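Local coordinates for MW1564 protein (Staphylococcus aureus, PDB 3NTV) that probably transfers a methyl group from S-adenosylmethionine to a hydroxyl oxygen of its substrate, as a putative caffeoyl-CoA O-methyltransferase with a Rossmann-type fold, at residues Q123-E128 with V138-Y143; E206-I209 with T215-F218. All coordinates share one frame; numbering follows the deposited sequence.

Contact 1. Residues Q123-E128 with V138-Y143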
ATOM      1  N   GLN A 123      -4.257  -0.908  26.252  1.00 14.35           N
ATOM      2  CA  GLN A 123      -3.414  -0.759  25.074  1.00 12.49           C
ATOM      3  C   GLN A 123      -3.466   0.634  24.463  1.00 16.85           C
ATOM      4  O   GLN A 123      -2.527   1.008  23.747  1.00 17.95           O
ATOM      5  CB  GLN A 123      -3.834  -1.757  23.984  1.00 13.27           C
ATOM      6  CG  GLN A 123      -3.478  -3.198  24.345  1.00 14.18           C
ATOM      7  CD  GLN A 123      -3.705  -4.102  23.170  1.00 19.13           C
ATOM      8  OE1 GLN A 123      -2.930  -4.123  22.191  1.00 19.30           O
ATOM      9  NE2 GLN A 123      -4.776  -4.848  23.228  1.00 15.06           N
ATOM     10  N   VAL A 124      -4.571   1.372  24.677  1.00 12.81           N
ATOM     11  CA  VAL A 124      -4.752   2.691  24.066  1.00 12.48           C
ATOM     12  C   VAL A 124      -4.814   3.794  25.117  1.00 15.94           C
ATOM     13  O   VAL A 124      -5.603   3.708  26.058  1.00 16.54           O
ATOM     14  CB  VAL A 124      -6.011   2.735  23.147  1.00 15.86           C
ATOM     15  CG1 VAL A 124      -6.185   4.104  22.461  1.00 15.32           C
ATOM     16  CG2 VAL A 124      -5.992   1.596  22.126  1.00 15.30           C
ATOM     17  N   ARG A 125      -4.031   4.853  24.903  1.00 13.94           N
ATOM     18  CA  ARG A 125      -3.983   6.024  25.777  1.00 13.70           C
ATOM     19  C   ARG A 125      -4.528   7.210  24.986  1.00 17.22           C
ATOM     20  O   ARG A 125      -4.022   7.501  23.899  1.00 17.55           O
ATOM     21  CB  ARG A 125      -2.505   6.248  26.186  1.00 15.58           C
ATOM     22  CG  ARG A 125      -2.142   7.593  26.780  1.00 27.36           C
ATOM     23  CD  ARG A 125      -0.712   7.574  27.310  1.00 23.99           C
ATOM     24  NE  ARG A 125       0.320   7.683  26.264  1.00 24.12           N
ATOM     25  CZ  ARG A 125       1.578   8.022  26.528  1.00 28.61           C
ATOM     26  NH1 ARG A 125       1.950   8.296  27.771  1.00 23.25           N
ATOM     27  NH2 ARG A 125       2.469   8.103  25.549  1.00 19.97           N
ATOM     28  N   ILE A 126      -5.531   7.904  25.530  1.00 15.24           N
ATOM     29  CA  ILE A 126      -6.086   9.098  24.893  1.00 15.26           C
ATOM     30  C   ILE A 126      -5.461  10.287  25.586  1.00 19.11           C
ATOM     31  O   ILE A 126      -5.584  10.423  26.806  1.00 19.03           O
ATOM     32  CB  ILE A 126      -7.645   9.151  24.974  1.00 18.88           C
ATOM     33  CG1 ILE A 126      -8.275   7.952  24.245  1.00 19.53           C
ATOM     34  CG2 ILE A 126      -8.188  10.515  24.406  1.00 20.93           C
ATOM     35  CD1 ILE A 126      -9.748   7.734  24.564  1.00 30.07           C
ATOM     36  N   ILE A 127      -4.807  11.155  24.809  1.00 15.58           N
ATOM     37  CA  ILE A 127      -4.192  12.368  25.330  1.00 15.51           C
ATOM     38  C   ILE A 127      -5.163  13.489  24.936  1.00 19.46           C
ATOM     39  O   ILE A 127      -5.379  13.739  23.754  1.00 18.31           O
ATOM     40  CB  ILE A 127      -2.747  12.577  24.765  1.00 18.45           C
ATOM     41  CG1 ILE A 127      -1.819  11.381  25.082  1.00 20.08           C
ATOM     42  CG2 ILE A 127      -2.131  13.916  25.259  1.00 20.38           C
ATOM     43  CD1 ILE A 127      -1.511  11.119  26.597  1.00 22.47           C
ATOM     44  N   GLU A 128      -5.749  14.158  25.917  1.00 19.71           N
ATOM     45  CA  GLU A 128      -6.743  15.191  25.638  1.00 19.69           C
ATOM     46  C   GLU A 128      -6.138  16.574  25.492  1.00 23.70           C
ATOM     47  O   GLU A 128      -5.479  17.061  26.403  1.00 22.98           O
ATOM     48  CB  GLU A 128      -7.783  15.201  26.757  1.00 20.84           C
ATOM     49  CG  GLU A 128      -8.477  13.860  26.922  1.00 23.90           C
ATOM     50  CD  GLU A 128      -9.433  13.821  28.090  1.00 35.40           C
ATOM     51  OE1 GLU A 128     -10.137  14.831  28.326  1.00 31.21           O
ATOM     52  OE2 GLU A 128      -9.530  12.750  28.725  1.00 28.68           O
ATOM     53  N   VAL A 138       3.569  12.848  25.546  1.00 17.62           N
ATOM     54  CA  VAL A 138       3.730  11.618  24.738  1.00 16.48           C
ATOM     55  C   VAL A 138       5.177  11.201  24.520  1.00 20.19           C
ATOM     56  O   VAL A 138       5.432  10.175  23.876  1.00 19.54           O
ATOM     57  CB  VAL A 138       2.969  11.749  23.380  1.00 18.64           C
ATOM     58  CG1 VAL A 138       1.508  12.168  23.581  1.00 18.93           C
ATOM     59  CG2 VAL A 138       3.680  12.687  22.398  1.00 17.94           C
ATOM     60  N   ASN A 139       6.135  11.988  25.024  1.00 19.46           N
ATOM     61  CA  ASN A 139       7.547  11.704  24.801  1.00 18.62           C
ATOM     62  C   ASN A 139       8.170  10.679  25.766  1.00 22.47           C
ATOM     63  O   ASN A 139       9.395  10.649  25.898  1.00 23.33           O
ATOM     64  CB  ASN A 139       8.353  12.997  24.774  1.00 19.90           C
ATOM     65  CG  ASN A 139       8.397  13.725  26.101  1.00 25.03           C
ATOM     66  OD1 ASN A 139       7.625  13.448  27.022  1.00 23.25           O
ATOM     67  ND2 ASN A 139       9.322  14.661  26.211  1.00 27.60           N
ATOM     68  N   ASP A 140       7.350   9.823  26.394  1.00 19.62           N
ATOM     69  CA  ASP A 140       7.804   8.763  27.293  1.00 19.19           C
ATOM     70  C   ASP A 140       8.125   7.476  26.499  1.00 24.14           C
ATOM     71  O   ASP A 140       8.539   6.480  27.074  1.00 24.45           O
ATOM     72  CB  ASP A 140       6.741   8.473  28.371  1.00 21.20           C
ATOM     73  CG  ASP A 140       5.351   8.127  27.836  1.00 32.35           C
ATOM     74  OD1 ASP A 140       4.881   8.821  26.912  1.00 32.77           O
ATOM     75  OD2 ASP A 140       4.739   7.161  28.346  1.00 37.65           O
ATOM     76  N   LYS A 141       7.880   7.489  25.188  1.00 21.07           N
ATOM     77  CA  LYS A 141       8.097   6.325  24.339  1.00 20.23           C
ATOM     78  C   LYS A 141       8.780   6.725  23.063  1.00 22.24           C
ATOM     79  O   LYS A 141       8.706   7.893  22.647  1.00 22.13           O
ATOM     80  CB  LYS A 141       6.733   5.714  23.946  1.00 22.73           C
ATOM     81  CG  LYS A 141       6.015   5.018  25.083  1.00 33.32           C
ATOM     82  CD  LYS A 141       4.570   4.758  24.736  1.00 32.66           C
ATOM     83  CE  LYS A 141       3.761   4.376  25.951  1.00 33.96           C
ATOM     84  NZ  LYS A 141       4.174   3.062  26.517  1.00 37.13           N
ATOM     85  N   VAL A 142       9.395   5.724  22.407  1.00 18.92           N
ATOM     86  CA  VAL A 142       9.950   5.833  21.057  1.00 18.95           C
ATOM     87  C   VAL A 142       8.872   5.119  20.203  1.00 19.26           C
ATOM     88  O   VAL A 142       8.482   3.983  20.504  1.00 18.05           O
ATOM     89  CB  VAL A 142      11.349   5.168  20.900  1.00 23.79           C
ATOM     90  CG1 VAL A 142      11.787   5.141  19.434  1.00 23.61           C
ATOM     91  CG2 VAL A 142      12.390   5.907  21.744  1.00 24.44           C
ATOM     92  N   TYR A 143       8.352   5.821  19.207  1.00 15.35           N
ATOM     93  CA  TYR A 143       7.289   5.256  18.357  1.00 14.25           C
ATOM     94  C   TYR A 143       7.838   4.594  17.102  1.00 16.83           C
ATOM     95  O   TYR A 143       8.905   4.962  16.604  1.00 16.36           O
ATOM     96  CB  TYR A 143       6.249   6.336  17.994  1.00 14.54           C
ATOM     97  CG  TYR A 143       5.548   6.882  19.218  1.00 16.01           C
ATOM     98  CD1 TYR A 143       4.457   6.215  19.780  1.00 16.36           C
ATOM     99  CD2 TYR A 143       6.009   8.033  19.850  1.00 17.47           C
ATOM    100  CE1 TYR A 143       3.882   6.651  20.979  1.00 16.28           C
ATOM    101  CE2 TYR A 143       5.420   8.497  21.028  1.00 17.97           C
ATOM    102  CZ  TYR A 143       4.371   7.791  21.599  1.00 19.51           C
ATOM    103  OH  TYR A 143       3.787   8.263  22.751  1.00 18.37           O
TER
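Two different torsions bring Arg125 and Asp140 together. Arg125 sends its chain straight out from the strand, with CG trans to the backbone N (chi1 164°), and bends only at chi3, whereas the CG of Asp140 sits between its own backbone N and carbonyl carbon (chi1 55°). The two side chains approach from opposite directions and meet in a salt bridge. Its firm bond runs from Arg125 NH2 to Asp140 OD1 at 2.9 Å; the oxygen offers its syn lone pair and lies in the guanidinium plane. The planes of guanidinium and carboxylate are nevertheless 53° apart, a worked case of a charged pair meeting without coplanarity: Arg125 NH1 makes only weak bonds to Asp140 OD1 and OD2, each 3.1 Å long.

Arg125 NH2 also donates weakly to Tyr143 OH, at 3.1 Å. That hydroxyl in turn gives its proton to Val138 O at 2.8 Å, on a lone pair in the carbonyl plane, so one tyrosine ties the loop to itself while meeting the arginine. Over one guanidinium face lies Lys141 CE, 4.0 Å from Arg125 NH2. Beside this polar group, Ile127 CG1 packs on Val138 CG1 at 3.7 Å.

The contact joins an outermost strand of the Rossmann-type sheet, 124-128, to the loop that leads from helix 135-138 into strand 143-149. Strand 97-102 lies next to 124-128 in the sheet, and its Thr99 accepts a hydrogen bond at OG1 from Arg125 NE while touching Ile127, Val138 and Tyr143; helix 105-117 packs against Val124, Ile126 and Glu128.

Contact 2. Residues E206-I209 with T215-F218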
ATOM      1  N   GLU A 206       4.026  18.730  -1.023  1.00 20.45           N
ATOM      2  CA  GLU A 206       5.257  19.279  -1.603  1.00 21.08           C
ATOM      3  C   GLU A 206       6.346  19.383  -0.552  1.00 23.53           C
ATOM      4  O   GLU A 206       7.493  19.088  -0.839  1.00 25.01           O
ATOM      5  CB  GLU A 206       4.994  20.670  -2.207  1.00 23.16           C
ATOM      6  CG  GLU A 206       4.100  20.669  -3.432  1.00 37.21           C
ATOM      7  CD  GLU A 206       4.701  20.192  -4.744  1.00 61.24           C
ATOM      8  OE1 GLU A 206       3.912  19.908  -5.673  1.00 56.09           O
ATOM      9  OE2 GLU A 206       5.947  20.115  -4.855  1.00 52.93           O
ATOM     10  N   TRP A 207       5.998  19.817   0.660  1.00 20.33           N
ATOM     11  CA  TRP A 207       6.972  19.966   1.733  1.00 21.70           C
ATOM     12  C   TRP A 207       7.493  18.566   2.148  1.00 23.77           C
ATOM     13  O   TRP A 207       8.692  18.387   2.358  1.00 23.64           O
ATOM     14  CB  TRP A 207       6.300  20.686   2.903  1.00 22.27           C
ATOM     15  CG  TRP A 207       7.114  20.741   4.150  1.00 24.68           C
ATOM     16  CD1 TRP A 207       8.038  21.686   4.490  1.00 28.10           C
ATOM     17  CD2 TRP A 207       7.037  19.834   5.255  1.00 25.20           C
ATOM     18  NE1 TRP A 207       8.555  21.413   5.735  1.00 28.03           N
ATOM     19  CE2 TRP A 207       7.935  20.295   6.240  1.00 29.29           C
ATOM     20  CE3 TRP A 207       6.261  18.688   5.523  1.00 26.74           C
ATOM     21  CZ2 TRP A 207       8.110  19.633   7.460  1.00 29.17           C
ATOM     22  CZ3 TRP A 207       6.422  18.044   6.738  1.00 28.06           C
ATOM     23  CH2 TRP A 207       7.352  18.503   7.681  1.00 28.85           C
ATOM     24  N   LEU A 208       6.588  17.580   2.220  1.00 19.98           N
ATOM     25  CA  LEU A 208       6.949  16.214   2.613  1.00 19.08           C
ATOM     26  C   LEU A 208       7.961  15.565   1.677  1.00 23.24           C
ATOM     27  O   LEU A 208       8.956  15.016   2.155  1.00 22.88           O
ATOM     28  CB  LEU A 208       5.692  15.356   2.733  1.00 18.30           C
ATOM     29  CG  LEU A 208       5.882  13.869   3.094  1.00 20.32           C
ATOM     30  CD1 LEU A 208       6.528  13.728   4.457  1.00 20.71           C
ATOM     31  CD2 LEU A 208       4.540  13.174   3.068  1.00 18.03           C
ATOM     32  N   ILE A 209       7.719  15.636   0.360  1.00 21.61           N
ATOM     33  CA  ILE A 209       8.624  15.049  -0.629  1.00 23.11           C
ATOM     34  C   ILE A 209      10.029  15.654  -0.587  1.00 29.62           C
ATOM     35  O   ILE A 209      10.968  15.010  -1.054  1.00 28.82           O
ATOM     36  CB  ILE A 209       8.047  15.045  -2.061  1.00 26.52           C
ATOM     37  CG1 ILE A 209       7.820  16.463  -2.615  1.00 26.79           C
ATOM     38  CG2 ILE A 209       6.802  14.201  -2.137  1.00 28.72           C
ATOM     39  CD1 ILE A 209       7.550  16.560  -4.137  1.00 32.07           C
ATOM     40  N   THR A 215      11.848   8.725   2.892  1.00 19.15           N
ATOM     41  CA  THR A 215      11.553   8.140   1.585  1.00 16.76           C
ATOM     42  C   THR A 215      10.023   7.981   1.548  1.00 17.25           C
ATOM     43  O   THR A 215       9.487   7.202   2.355  1.00 14.47           O
ATOM     44  CB  THR A 215      12.359   6.857   1.390  1.00 30.53           C
ATOM     45  OG1 THR A 215      13.751   7.190   1.458  1.00 29.04           O
ATOM     46  CG2 THR A 215      12.067   6.188   0.088  1.00 29.91           C
ATOM     47  N   THR A 216       9.341   8.723   0.649  1.00 16.07           N
ATOM     48  CA  THR A 216       7.864   8.756   0.569  1.00 16.16           C
ATOM     49  C   THR A 216       7.260   8.251  -0.719  1.00 19.69           C
ATOM     50  O   THR A 216       7.763   8.535  -1.809  1.00 19.05           O
ATOM     51  CB  THR A 216       7.360  10.205   0.861  1.00 19.13           C
ATOM     52  OG1 THR A 216       7.817  10.596   2.154  1.00 18.80           O
ATOM     53  CG2 THR A 216       5.832  10.364   0.781  1.00 18.05           C
ATOM     54  N   ASN A 217       6.106   7.565  -0.608  1.00 15.92           N
ATOM     55  CA  ASN A 217       5.321   7.211  -1.770  1.00 14.53           C
ATOM     56  C   ASN A 217       3.868   7.560  -1.507  1.00 19.61           C
ATOM     57  O   ASN A 217       3.425   7.513  -0.351  1.00 18.04           O
ATOM     58  CB  ASN A 217       5.480   5.752  -2.192  1.00 15.49           C
ATOM     59  CG  ASN A 217       4.770   4.810  -1.283  1.00 24.17           C
ATOM     60  OD1 ASN A 217       5.121   4.715  -0.114  1.00 18.19           O
ATOM     61  ND2 ASN A 217       3.698   4.183  -1.768  1.00 15.94           N
ATOM     62  N   PHE A 218       3.132   7.890  -2.564  1.00 16.41           N
ATOM     63  CA  PHE A 218       1.720   8.258  -2.498  1.00 15.30           C
ATOM     64  C   PHE A 218       0.852   7.260  -3.211  1.00 18.50           C
ATOM     65  O   PHE A 218       1.237   6.720  -4.260  1.00 19.14           O
ATOM     66  CB  PHE A 218       1.477   9.664  -3.090  1.00 15.99           C
ATOM     67  CG  PHE A 218       2.187  10.777  -2.370  1.00 16.11           C
ATOM     68  CD1 PHE A 218       1.515  11.565  -1.441  1.00 17.84           C
ATOM     69  CD2 PHE A 218       3.524  11.051  -2.626  1.00 18.73           C
ATOM     70  CE1 PHE A 218       2.154  12.639  -0.823  1.00 19.00           C
ATOM     71  CE2 PHE A 218       4.176  12.093  -1.966  1.00 22.06           C
ATOM     72  CZ  PHE A 218       3.485  12.885  -1.070  1.00 19.10           C
TER
HETATM   73  O   HOH W   1       9.772  12.371   1.861  1.00 20.46           O
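At the far edge of the Rossmann-type sheet, the C-terminal part of helix 192-209 packs on strand 214-219, a helix-to-strand connection that adds an outermost strand, antiparallel to 225-230. Ile209 and Phe218 make the closest approach: CG2 of Ile209 stands at the rim of the phenyl ring, near its plane, 3.4 Å from Phe218 CE2, and the two side chains cross at about a right angle. With Ile209 CG2 trans to the carbonyl carbon, it is this methyl branch that reaches the ring. Alongside, Leu208 CD2 rests on Thr216 CG2 at 3.8 Å and lies 4.3 Å from Phe218 CZ.

A water bridges the backbone Leu208 O, 2.8 Å away, to which it can donate, and the hydroxyl Thr216 OG1 at 2.7 Å. The same hydroxyl is hydrogen-bonded to Ser228 on strand 225-230. His33 of the second subunit bonds to Phe218 N, and Leu29 of that subunit packs on the Phe218 side chain.

Thr216 is a worked example of divided duty, its methyl joining the apolar packing while its hydroxyl is held by serine and water. No direct hydrogen bond crosses between the segments, so their cohesion rests on apolar packing and one water bridge.

After three N-terminal helices the chain lays down strands 74-78 and 97-102, then reaches contact 1, which closes a short loop: strand 124-128 and residues 138-143 are separated by nine residues that include most of helix 135-138. The chain continues through strands 143-149 and 170-175 to helix 192-209, and contact 2 closes a shorter connection, with five residues between its segments, the last already in strand 214-219. The two loops follow in series, neither nesting nor crossing. They illustrate local closure at both margins of one sheet, since 124-128 and 214-219 are its outermost strands within the chain. Their centres are 25 Å apart and their nearest atoms about 14 Å.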